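Side-chain contacts in cytochrome P450 268A2 Cyp268A2 (Mycobacterium marinum, PDB 6BLD), which belongs to the cytochrome P450 family of heme-thiolate proteins and holds an iron protoporphyrin IX within a mainly helical fold: residues A[152-157]-A[264-269]; A[296-301]-A[381-386]; A[24-29]-A[408-413]. All coordinates share one frame; numbering follows the deposited sequence.

Contact 1: residues A[152-157]-A[264-269]. With HEM (protoporphyrin IX containing Fe), chain B.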
loop_
_atom_site.group_PDB
_atom_site.type_symbol
_atom_site.label_atom_id
_atom_site.label_comp_id
_atom_site.label_asym_id
_atom_site.label_seq_id
_atom_site.Cartn_x
_atom_site.Cartn_y
_atom_site.Cartn_z
ATOM N N ASP A 152 -15.769 -9.065 13.769
ATOM C CA ASP A 152 -15.094 -8.161 12.846
ATOM C C ASP A 152 -14.057 -8.925 12.030
ATOM O O ASP A 152 -13.127 -9.516 12.589
ATOM C CB ASP A 152 -14.438 -7.016 13.612
ATOM C CG ASP A 152 -13.594 -6.124 12.721
ATOM O OD1 ASP A 152 -14.004 -5.873 11.568
ATOM O OD2 ASP A 152 -12.521 -5.672 13.173
ATOM N N PHE A 153 -14.217 -8.906 10.705
ATOM C CA PHE A 153 -13.298 -9.627 9.831
ATOM C C PHE A 153 -11.923 -8.973 9.786
ATOM O O PHE A 153 -10.920 -9.659 9.558
ATOM C CB PHE A 153 -13.889 -9.721 8.424
ATOM C CG PHE A 153 -13.023 -10.461 7.446
ATOM C CD1 PHE A 153 -12.915 -11.841 7.501
ATOM C CD2 PHE A 153 -12.325 -9.777 6.463
ATOM C CE1 PHE A 153 -12.123 -12.525 6.596
ATOM C CE2 PHE A 153 -11.531 -10.455 5.556
ATOM C CZ PHE A 153 -11.430 -11.832 5.625
ATOM N N VAL A 154 -11.853 -7.658 10.002
ATOM C CA VAL A 154 -10.575 -6.958 9.911
ATOM C C VAL A 154 -9.658 -7.369 11.056
ATOM O O VAL A 154 -8.495 -7.732 10.844
ATOM C CB VAL A 154 -10.795 -5.436 9.885
ATOM C CG1 VAL A 154 -9.459 -4.707 9.925
ATOM C CG2 VAL A 154 -11.592 -5.033 8.654
ATOM N N GLU A 155 -10.167 -7.323 12.288
ATOM C CA GLU A 155 -9.330 -7.606 13.448
ATOM C C GLU A 155 -9.046 -9.093 13.613
ATOM O O GLU A 155 -7.967 -9.464 14.088
ATOM C CB GLU A 155 -9.985 -7.056 14.715
ATOM C CG GLU A 155 -9.007 -6.755 15.840
ATOM C CD GLU A 155 -8.175 -5.512 15.576
ATOM O OE1 GLU A 155 -8.528 -4.735 14.663
ATOM O OE2 GLU A 155 -7.166 -5.310 16.285
ATOM N N HIS A 156 -9.985 -9.955 13.228
ATOM C CA HIS A 156 -9.859 -11.387 13.453
ATOM C C HIS A 156 -9.279 -12.143 12.264
ATOM O O HIS A 156 -9.145 -13.368 12.337
ATOM C CB HIS A 156 -11.222 -11.982 13.823
ATOM C CG HIS A 156 -11.659 -11.662 15.218
ATOM N ND1 HIS A 156 -11.858 -10.371 15.658
ATOM C CD2 HIS A 156 -11.930 -12.465 16.274
ATOM C CE1 HIS A 156 -12.234 -10.393 16.924
ATOM N NE2 HIS A 156 -12.286 -11.652 17.321
ATOM N N CYS A 157 -8.928 -11.455 11.177
ATOM C CA CYS A 157 -8.415 -12.154 10.005
ATOM C C CYS A 157 -7.548 -11.263 9.122
ATOM O O CYS A 157 -6.384 -11.586 8.865
ATOM C CB CYS A 157 -9.571 -12.727 9.183
ATOM S SG CYS A 157 -9.048 -13.681 7.739
ATOM N N THR A 264 -1.123 -2.757 3.281
ATOM C CA THR A 264 -1.591 -3.042 1.926
ATOM C C THR A 264 -2.298 -4.391 1.851
ATOM O O THR A 264 -3.431 -4.483 1.362
ATOM C CB THR A 264 -0.417 -3.001 0.950
ATOM O OG1 THR A 264 0.594 -3.918 1.384
ATOM C CG2 THR A 264 0.170 -1.601 0.883
ATOM N N THR A 265 -1.640 -5.452 2.322
ATOM C CA THR A 265 -2.245 -6.780 2.272
ATOM C C THR A 265 -3.493 -6.851 3.143
ATOM O O THR A 265 -4.485 -7.486 2.767
ATOM C CB THR A 265 -1.227 -7.834 2.710
ATOM O OG1 THR A 265 -0.005 -7.640 1.990
ATOM C CG2 THR A 265 -1.754 -9.240 2.439
ATOM N N ARG A 266 -3.461 -6.199 4.307
ATOM C CA ARG A 266 -4.611 -6.221 5.204
ATOM C C ARG A 266 -5.846 -5.625 4.537
ATOM O O ARG A 266 -6.952 -6.164 4.668
ATOM C CB ARG A 266 -4.270 -5.479 6.496
ATOM C CG ARG A 266 -5.444 -4.856 7.229
ATOM C CD ARG A 266 -4.935 -4.037 8.408
ATOM N NE ARG A 266 -6.010 -3.487 9.226
ATOM C CZ ARG A 266 -5.871 -3.144 10.503
ATOM N NH1 ARG A 266 -4.700 -3.297 11.109
ATOM N NH2 ARG A 266 -6.900 -2.650 11.177
ATOM N N GLN A 267 -5.679 -4.523 3.800
ATOM C CA GLN A 267 -6.826 -3.920 3.130
ATOM C C GLN A 267 -7.276 -4.760 1.939
ATOM O O GLN A 267 -8.478 -4.878 1.679
ATOM C CB GLN A 267 -6.501 -2.493 2.687
ATOM C CG GLN A 267 -6.055 -1.557 3.808
ATOM C CD GLN A 267 -6.900 -1.673 5.066
ATOM O OE1 GLN A 267 -8.121 -1.820 5.003
ATOM N NE2 GLN A 267 -6.249 -1.593 6.220
ATOM N N THR A 268 -6.327 -5.350 1.207
ATOM C CA THR A 268 -6.690 -6.188 0.068
ATOM C C THR A 268 -7.497 -7.405 0.505
ATOM O O THR A 268 -8.396 -7.846 -0.220
ATOM C CB THR A 268 -5.433 -6.621 -0.691
ATOM O OG1 THR A 268 -4.659 -5.465 -1.036
ATOM C CG2 THR A 268 -5.804 -7.365 -1.967
ATOM N N ILE A 269 -7.205 -7.951 1.687
ATOM C CA ILE A 269 -7.976 -9.085 2.188
ATOM C C ILE A 269 -9.400 -8.656 2.525
ATOM O O ILE A 269 -10.368 -9.352 2.192
ATOM C CB ILE A 269 -7.267 -9.718 3.401
ATOM C CG1 ILE A 269 -5.958 -10.384 2.964
ATOM C CG2 ILE A 269 -8.176 -10.729 4.086
ATOM C CD1 ILE A 269 -4.999 -10.664 4.106
HETATM C CHA HEM B . 6.535 -0.430 -2.847
HETATM C CHB HEM B . 7.045 -3.725 0.681
HETATM C CHC HEM B . 2.630 -5.485 -0.322
HETATM C CHD HEM B . 1.856 -1.643 -3.204
HETATM C C1A HEM B . 7.067 -1.171 -1.813
HETATM C C2A HEM B . 8.376 -0.997 -1.214
HETATM C C3A HEM B . 8.517 -1.904 -0.246
HETATM C C4A HEM B . 7.300 -2.689 -0.186
HETATM C CMA HEM B . 9.758 -2.086 0.655
HETATM C CAA HEM B . 9.428 0.051 -1.637
HETATM C CBA HEM B . 10.192 -0.488 -2.844
HETATM C CGA HEM B . 11.098 0.578 -3.402
HETATM O O1A HEM B . 12.042 0.227 -4.157
HETATM O O2A HEM B . 10.883 1.778 -3.087
HETATM C C1B HEM B . 5.927 -4.530 0.677
HETATM C C2B HEM B . 5.759 -5.745 1.442
HETATM C C3B HEM B . 4.555 -6.249 1.178
HETATM C C4B HEM B . 3.894 -5.362 0.228
HETATM C CMB HEM B . 6.798 -6.368 2.399
HETATM C CAB HEM B . 4.041 -7.553 1.831
HETATM C CBB HEM B . 2.888 -8.129 1.491
HETATM C C1C HEM B . 2.033 -4.599 -1.199
HETATM C C2C HEM B . 0.715 -4.732 -1.792
HETATM C C3C HEM B . 0.507 -3.660 -2.581
HETATM C C4C HEM B . 1.688 -2.829 -2.522
HETATM C CMC HEM B . -0.239 -5.916 -1.503
HETATM C CAC HEM B . -0.708 -3.283 -3.460
HETATM C CBC HEM B . -1.713 -4.119 -3.737
HETATM C C1D HEM B . 3.051 -0.982 -3.382
HETATM C C2D HEM B . 3.273 0.181 -4.213
HETATM C C3D HEM B . 4.563 0.522 -4.116
HETATM C C4D HEM B . 5.208 -0.420 -3.219
HETATM C CMD HEM B . 2.191 0.894 -5.055
HETATM C CAD HEM B . 5.253 1.702 -4.838
HETATM C CBD HEM B . 5.536 1.307 -6.285
HETATM C CGD HEM B . 6.159 2.451 -7.043
HETATM O O1D HEM B . 6.401 2.294 -8.268
HETATM O O2D HEM B . 6.412 3.519 -6.429
HETATM N NA HEM B . 6.438 -2.214 -1.158
HETATM N NB HEM B . 4.770 -4.327 -0.052
HETATM N NC HEM B . 2.595 -3.427 -1.670
HETATM N ND HEM B . 4.252 -1.321 -2.793
HETATM FE FE HEM B . 4.581 -2.958 -1.603
#
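The side chains of Val154 and Arg266 cross at about a right angle where helix 153-158 packs on helix 247-278. From CB the arginine runs straight: CG lies roughly anti to the backbone N (chi1 153°) and the chain is extended from CG to NE, which carries the charged end across to Val154. There NE lies 3.7 Å from Val154 CG1, CZ 4.0 Å from the same methyl, and NH2 closest, 3.5 Å from Val154 CG1. The methyl approaches the guanidinium obliquely. NH1 makes a long, weak ion pair with Asp185. Arg266 NH2 also has Glu155 OE1 at 4.4 Å, but this oxygen sits well out of the guanidinium plane, so only the charges are near; Glu155 OE2 forms its salt bridge with Lys159. One turn on, Ile269 CG2 reaches Phe153 CE2 at 3.7 Å, again oblique to the ring. Asp152 caps helix 153-158, its OD2 accepting from Glu155 N (3.0 Å). On the heme side of helix 247-278, Thr264 OG1 is 3.0 Å from C1C of the porphyrin and bonds to Ala260 O. This is the long distal helix of the P450 fold, whose Ala-Gly-Asn-Asp-Thr-Thr sequence ending at Thr265 matches the family motif beside the heme.

Contact 2: residues A[296-301]-A[381-386]; sequences TAVEEL and QLRAIF
Leu301 and Phe386 approach from opposite directions, and the leucine methyl CD1 settles over one face of the ring. Two measurements establish a CH-pi contact: Leu301 CD1 is 4.1 Å from the centroid of the Phe386 ring, and that line leans only 19° from the ring normal. The methyl is shifted toward the rim, nearest to Phe386 CE2 at 3.9 Å. Val298 works differently, splitting its two methyls between neighbouring residues. CG1, anti to the backbone N (chi1 160°), meets Leu382 CD1 at 3.8 Å, the two side chains crossing obliquely. CG2 instead rests on the aliphatic start of Arg383, 3.7 Å from its CG, with these side chains at about a right angle. The helices carrying these groups are the K helix (290-305) and L helix (375-392) of the P450 fold, whose short segments here cross at 105° with axes 10.0 Å apart. Away from this interface, the K helix bears the family's Glu-x-x-Arg pair, Glu300 and Arg303, joined by a salt bridge, and Glu300 also bridges to Arg356. Beyond CG the Arg383 chain bends at chi3, and its NH2 forms a salt bridge with Glu130. Leu382 also touches Thr268 and Ile269 of helix 247-278, while Gln381, one residue earlier, contacts the heme.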
loop_
_atom_site.group_PDB
_atom_site.type_symbol
_atom_site.label_atom_id
_atom_site.label_comp_id
_atom_site.label_asym_id
_atom_site.label_seq_id
_atom_site.Cartn_x
_atom_site.Cartn_y
_atom_site.Cartn_z
ATOM N N THR A 296 -4.925 -15.493 -11.587
ATOM C CA THR A 296 -5.575 -14.303 -12.124
ATOM C C THR A 296 -6.595 -13.730 -11.150
ATOM O O THR A 296 -6.877 -12.526 -11.188
ATOM C CB THR A 296 -6.247 -14.620 -13.462
ATOM O OG1 THR A 296 -7.410 -15.426 -13.236
ATOM C CG2 THR A 296 -5.287 -15.365 -14.378
ATOM N N ALA A 297 -7.162 -14.568 -10.279
ATOM C CA ALA A 297 -8.102 -14.068 -9.280
ATOM C C ALA A 297 -7.410 -13.141 -8.289
ATOM O O ALA A 297 -7.964 -12.101 -7.912
ATOM C CB ALA A 297 -8.766 -15.234 -8.550
ATOM N N VAL A 298 -6.199 -13.501 -7.859
ATOM C CA VAL A 298 -5.448 -12.649 -6.941
ATOM C C VAL A 298 -5.109 -11.320 -7.606
ATOM O O VAL A 298 -5.201 -10.255 -6.983
ATOM C CB VAL A 298 -4.186 -13.384 -6.449
ATOM C CG1 VAL A 298 -3.158 -12.400 -5.905
ATOM C CG2 VAL A 298 -4.554 -14.414 -5.394
ATOM N N GLU A 299 -4.729 -11.357 -8.888
ATOM C CA GLU A 299 -4.365 -10.127 -9.587
ATOM C C GLU A 299 -5.555 -9.183 -9.704
ATOM O O GLU A 299 -5.396 -7.959 -9.619
ATOM C CB GLU A 299 -3.801 -10.453 -10.970
ATOM C CG GLU A 299 -2.398 -11.030 -10.947
ATOM C CD GLU A 299 -1.501 -10.338 -9.939
ATOM O OE1 GLU A 299 -1.196 -9.139 -10.121
ATOM O OE2 GLU A 299 -1.102 -10.995 -8.956
ATOM N N GLU A 300 -6.759 -9.730 -9.900
ATOM C CA GLU A 300 -7.942 -8.882 -9.978
ATOM C C GLU A 300 -8.376 -8.389 -8.604
ATOM O O GLU A 300 -8.863 -7.261 -8.480
ATOM C CB GLU A 300 -9.079 -9.633 -10.674
ATOM C CG GLU A 300 -10.400 -8.876 -10.685
ATOM C CD GLU A 300 -10.528 -7.931 -11.870
ATOM O OE1 GLU A 300 -11.639 -7.413 -12.108
ATOM O OE2 GLU A 300 -9.516 -7.700 -12.564
ATOM N N LEU A 301 -8.180 -9.197 -7.561
ATOM C CA LEU A 301 -8.478 -8.734 -6.208
ATOM C C LEU A 301 -7.580 -7.566 -5.821
ATOM O O LEU A 301 -8.006 -6.658 -5.101
ATOM C CB LEU A 301 -8.318 -9.883 -5.214
ATOM C CG LEU A 301 -9.418 -10.945 -5.232
ATOM C CD1 LEU A 301 -9.118 -12.041 -4.226
ATOM C CD2 LEU A 301 -10.775 -10.319 -4.957
ATOM N N GLN A 381 0.393 -14.536 0.217
ATOM C CA GLN A 381 -0.509 -14.371 1.354
ATOM C C GLN A 381 -1.969 -14.408 0.915
ATOM O O GLN A 381 -2.807 -15.021 1.586
ATOM C CB GLN A 381 -0.200 -13.062 2.081
ATOM C CG GLN A 381 1.140 -13.049 2.789
ATOM C CD GLN A 381 1.324 -11.816 3.647
ATOM O OE1 GLN A 381 0.468 -11.481 4.466
ATOM N NE2 GLN A 381 2.445 -11.129 3.460
ATOM N N LEU A 382 -2.287 -13.762 -0.212
ATOM C CA LEU A 382 -3.668 -13.717 -0.683
ATOM C C LEU A 382 -4.132 -15.079 -1.177
ATOM O O LEU A 382 -5.288 -15.457 -0.971
ATOM C CB LEU A 382 -3.824 -12.667 -1.782
ATOM C CG LEU A 382 -3.284 -11.278 -1.440
ATOM C CD1 LEU A 382 -3.145 -10.419 -2.689
ATOM C CD2 LEU A 382 -4.166 -10.609 -0.395
ATOM N N ARG A 383 -3.255 -15.822 -1.848
ATOM C CA ARG A 383 -3.600 -17.181 -2.254
ATOM C C ARG A 383 -3.883 -18.064 -1.044
ATOM O O ARG A 383 -4.810 -18.885 -1.063
ATOM C CB ARG A 383 -2.470 -17.779 -3.101
ATOM C CG ARG A 383 -2.292 -17.134 -4.471
ATOM C CD ARG A 383 -1.383 -17.978 -5.360
ATOM N NE ARG A 383 -0.155 -18.368 -4.672
ATOM C CZ ARG A 383 1.000 -17.719 -4.776
ATOM N NH1 ARG A 383 1.091 -16.641 -5.542
ATOM N NH2 ARG A 383 2.063 -18.147 -4.109
ATOM N N ALA A 384 -3.096 -17.908 0.021
ATOM C CA ALA A 384 -3.229 -18.780 1.181
ATOM C C ALA A 384 -4.458 -18.439 2.014
ATOM O O ALA A 384 -5.186 -19.342 2.441
ATOM C CB ALA A 384 -1.968 -18.703 2.040
ATOM N N ILE A 385 -4.710 -17.150 2.257
ATOM C CA ILE A 385 -5.801 -16.772 3.151
ATOM C C ILE A 385 -7.154 -17.000 2.485
ATOM O O ILE A 385 -8.123 -17.400 3.142
ATOM C CB ILE A 385 -5.631 -15.316 3.628
ATOM C CG1 ILE A 385 -6.582 -15.019 4.791
ATOM C CG2 ILE A 385 -5.840 -14.326 2.487
ATOM C CD1 ILE A 385 -6.277 -15.810 6.044
ATOM N N PHE A 386 -7.246 -16.767 1.174
ATOM C CA PHE A 386 -8.519 -16.968 0.492
ATOM C C PHE A 386 -8.774 -18.439 0.197
ATOM O O PHE A 386 -9.934 -18.852 0.093
ATOM C CB PHE A 386 -8.566 -16.141 -0.793
ATOM C CG PHE A 386 -8.887 -14.692 -0.560
ATOM C CD1 PHE A 386 -10.162 -14.303 -0.184
ATOM C CD2 PHE A 386 -7.909 -13.721 -0.700
ATOM C CE1 PHE A 386 -10.459 -12.972 0.040
ATOM C CE2 PHE A 386 -8.200 -12.388 -0.476
ATOM C CZ PHE A 386 -9.476 -12.013 -0.106
#

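Contact 3: residues A[24-29]-A[408-413]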
loop_
_atom_site.group_PDB
_atom_site.type_symbol
_atom_site.label_atom_id
_atom_site.label_comp_id
_atom_site.label_asym_id
_atom_site.label_seq_id
_atom_site.Cartn_x
_atom_site.Cartn_y
_atom_site.Cartn_z
ATOM N N SER A 24 -15.363 10.874 0.799
ATOM C CA SER A 24 -16.476 10.321 0.046
ATOM C C SER A 24 -16.145 8.910 -0.437
ATOM O O SER A 24 -15.030 8.410 -0.274
ATOM C CB SER A 24 -16.824 11.226 -1.137
ATOM O OG SER A 24 -15.820 11.169 -2.137
ATOM N N SER A 25 -17.138 8.269 -1.045
ATOM C CA SER A 25 -16.970 6.907 -1.520
ATOM C C SER A 25 -16.009 6.858 -2.705
ATOM O O SER A 25 -15.759 7.859 -3.384
ATOM C CB SER A 25 -18.318 6.310 -1.922
ATOM O OG SER A 25 -18.774 6.873 -3.139
ATOM N N ALA A 26 -15.468 5.663 -2.950
ATOM C CA ALA A 26 -14.601 5.468 -4.105
ATOM C C ALA A 26 -15.370 5.618 -5.411
ATOM O O ALA A 26 -14.798 6.053 -6.419
ATOM C CB ALA A 26 -13.930 4.097 -4.033
ATOM N N SER A 27 -16.658 5.270 -5.414
ATOM C CA SER A 27 -17.465 5.429 -6.619
ATOM C C SER A 27 -17.657 6.901 -6.964
ATOM O O SER A 27 -17.623 7.279 -8.141
ATOM C CB SER A 27 -18.818 4.739 -6.439
ATOM O OG SER A 27 -18.659 3.460 -5.848
ATOM N N GLN A 28 -17.861 7.747 -5.951
ATOM C CA GLN A 28 -17.992 9.177 -6.206
ATOM C C GLN A 28 -16.697 9.758 -6.760
ATOM O O GLN A 28 -16.723 10.580 -7.684
ATOM C CB GLN A 28 -18.404 9.906 -4.929
ATOM C CG GLN A 28 -18.273 11.415 -5.020
ATOM C CD GLN A 28 -19.230 12.141 -4.100
ATOM O OE1 GLN A 28 -19.840 11.538 -3.219
ATOM N NE2 GLN A 28 -19.364 13.446 -4.299
ATOM N N ARG A 29 -15.554 9.337 -6.211
ATOM C CA ARG A 29 -14.271 9.809 -6.720
ATOM C C ARG A 29 -14.037 9.352 -8.153
ATOM O O ARG A 29 -13.375 10.053 -8.928
ATOM C CB ARG A 29 -13.136 9.325 -5.817
ATOM C CG ARG A 29 -13.156 9.913 -4.413
ATOM C CD ARG A 29 -11.832 9.683 -3.696
ATOM N NE ARG A 29 -11.630 8.279 -3.355
ATOM C CZ ARG A 29 -11.980 7.737 -2.192
ATOM N NH1 ARG A 29 -12.551 8.484 -1.256
ATOM N NH2 ARG A 29 -11.758 6.450 -1.964
ATOM N N PHE A 408 -4.441 8.416 0.871
ATOM C CA PHE A 408 -3.280 7.564 0.637
ATOM C C PHE A 408 -3.669 6.101 0.484
ATOM O O PHE A 408 -3.362 5.494 -0.548
ATOM C CB PHE A 408 -2.263 7.739 1.775
ATOM C CG PHE A 408 -0.982 6.969 1.577
ATOM C CD1 PHE A 408 -0.487 6.723 0.305
ATOM C CD2 PHE A 408 -0.272 6.491 2.668
ATOM C CE1 PHE A 408 0.687 6.015 0.124
ATOM C CE2 PHE A 408 0.907 5.784 2.495
ATOM C CZ PHE A 408 1.387 5.545 1.220
ATOM N N VAL A 409 -4.334 5.513 1.475
ATOM C CA VAL A 409 -4.645 4.089 1.484
ATOM C C VAL A 409 -6.156 3.909 1.434
ATOM O O VAL A 409 -6.890 4.567 2.180
ATOM C CB VAL A 409 -4.047 3.388 2.720
ATOM C CG1 VAL A 409 -4.590 1.971 2.850
ATOM C CG2 VAL A 409 -2.527 3.366 2.632
ATOM N N HIS A 410 -6.614 3.027 0.544
ATOM C CA HIS A 410 -8.016 2.619 0.456
ATOM C C HIS A 410 -8.242 1.546 1.513
ATOM O O HIS A 410 -7.991 0.360 1.291
ATOM C CB HIS A 410 -8.335 2.112 -0.946
ATOM C CG HIS A 410 -9.789 1.840 -1.183
ATOM N ND1 HIS A 410 -10.229 0.852 -2.038
ATOM C CD2 HIS A 410 -10.901 2.432 -0.689
ATOM C CE1 HIS A 410 -11.549 0.844 -2.056
ATOM N NE2 HIS A 410 -11.982 1.794 -1.246
ATOM N N ALA A 411 -8.720 1.962 2.682
ATOM C CA ALA A 411 -8.725 1.106 3.857
ATOM C C ALA A 411 -10.137 0.877 4.376
ATOM O O ALA A 411 -11.024 1.724 4.227
ATOM C CB ALA A 411 -7.863 1.706 4.975
ATOM N N ILE A 412 -10.330 -0.283 4.997
ATOM C CA ILE A 412 -11.566 -0.628 5.688
ATOM C C ILE A 412 -11.253 -0.702 7.176
ATOM O O ILE A 412 -10.454 -1.543 7.608
ATOM C CB ILE A 412 -12.155 -1.953 5.179
ATOM C CG1 ILE A 412 -12.672 -1.797 3.746
ATOM C CG2 ILE A 412 -13.268 -2.427 6.098
ATOM C CD1 ILE A 412 -13.130 -3.099 3.116
ATOM N N ARG A 413 -11.871 0.186 7.958
ATOM C CA ARG A 413 -11.619 0.208 9.396
ATOM C C ARG A 413 -12.132 -1.063 10.063
ATOM O O ARG A 413 -11.400 -1.726 10.806
ATOM C CB ARG A 413 -12.265 1.445 10.021
ATOM C CG ARG A 413 -12.146 1.519 11.538
ATOM C CD ARG A 413 -10.692 1.492 11.985
ATOM N NE ARG A 413 -9.911 2.561 11.369
ATOM C CZ ARG A 413 -8.599 2.503 11.166
ATOM N NH1 ARG A 413 -7.918 1.424 11.528
ATOM N NH2 ARG A 413 -7.968 3.520 10.598
#
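Ala26 and Arg29, near the start of helix 26-39, both approach the imidazole of His410, which lies just before strand 411-418. The arrangement joins the N-terminal A helix of the P450 fold to the C-terminal beta region, and the join is light: 71 Å² is buried in all, and the nearest pair of CA atoms, Ala26 and His410, stands 8.5 Å apart.

Across the segments there is only loose packing, without a bond. Ala26 CB approaches His410 NE2 to 4.1 Å, oblique to the ring. Arg29 NH2 comes to 4.3 Å from His410 CD2, and that carbon lies at the edge of the guanidinium, near its plane. With CG anti to the backbone N (chi1 -172°), the imidazole of His410 is carried out toward the helix.

Hydrogen bonds and ring contacts from other parts of the chain hold His410 in place. ND1 bonds to Ala305 O, the backbone O receives His271 NE2, and the two histidine rings stack on each other. Two residues back, Phe408 meets Phe311 with ring planes about 60° apart and touches the bound (3E,5E)-6,10-dimethylundeca-3,5,9-trien-2-one, so the same loop also lines the ligand pocket.

Within 24-29, capping and folding-back order the helix start. Ser25 is the N-cap, its OG accepting from Gln28 N at 3.1 Å with an N-H...O angle of 159°. The Arg29 side chain bends at chi3 and turns back over its own first turn, so that one face of the guanidinium covers that turn: Ala26 CA lies 3.6 Å above the guanidinium plane of Arg29, offset toward its rim.

In the fold
Contacts 1 and 2 have centres 13 Å apart and follow one another along the chain, while contact 3 pairs residues from near both termini and so encloses both. Helix 247-278 carries one side of contact 1 and is touched by residues of contacts 2 and 3. Ile269 of contact 1 packs on Leu382 and Phe386 of contact 2. About 15 Å from contact 1, contact 3 joins it through a probable hydrogen bond from Ile412 N to Gln267 OE1, and strand 411-418 also pairs with strand 151-152. Contacts 2 and 3 do not touch, their nearest atoms about 8 Å apart. Through helix 247-278, beside the heme, the packing of helix 375-392 and that of the C-terminal strand region are linked.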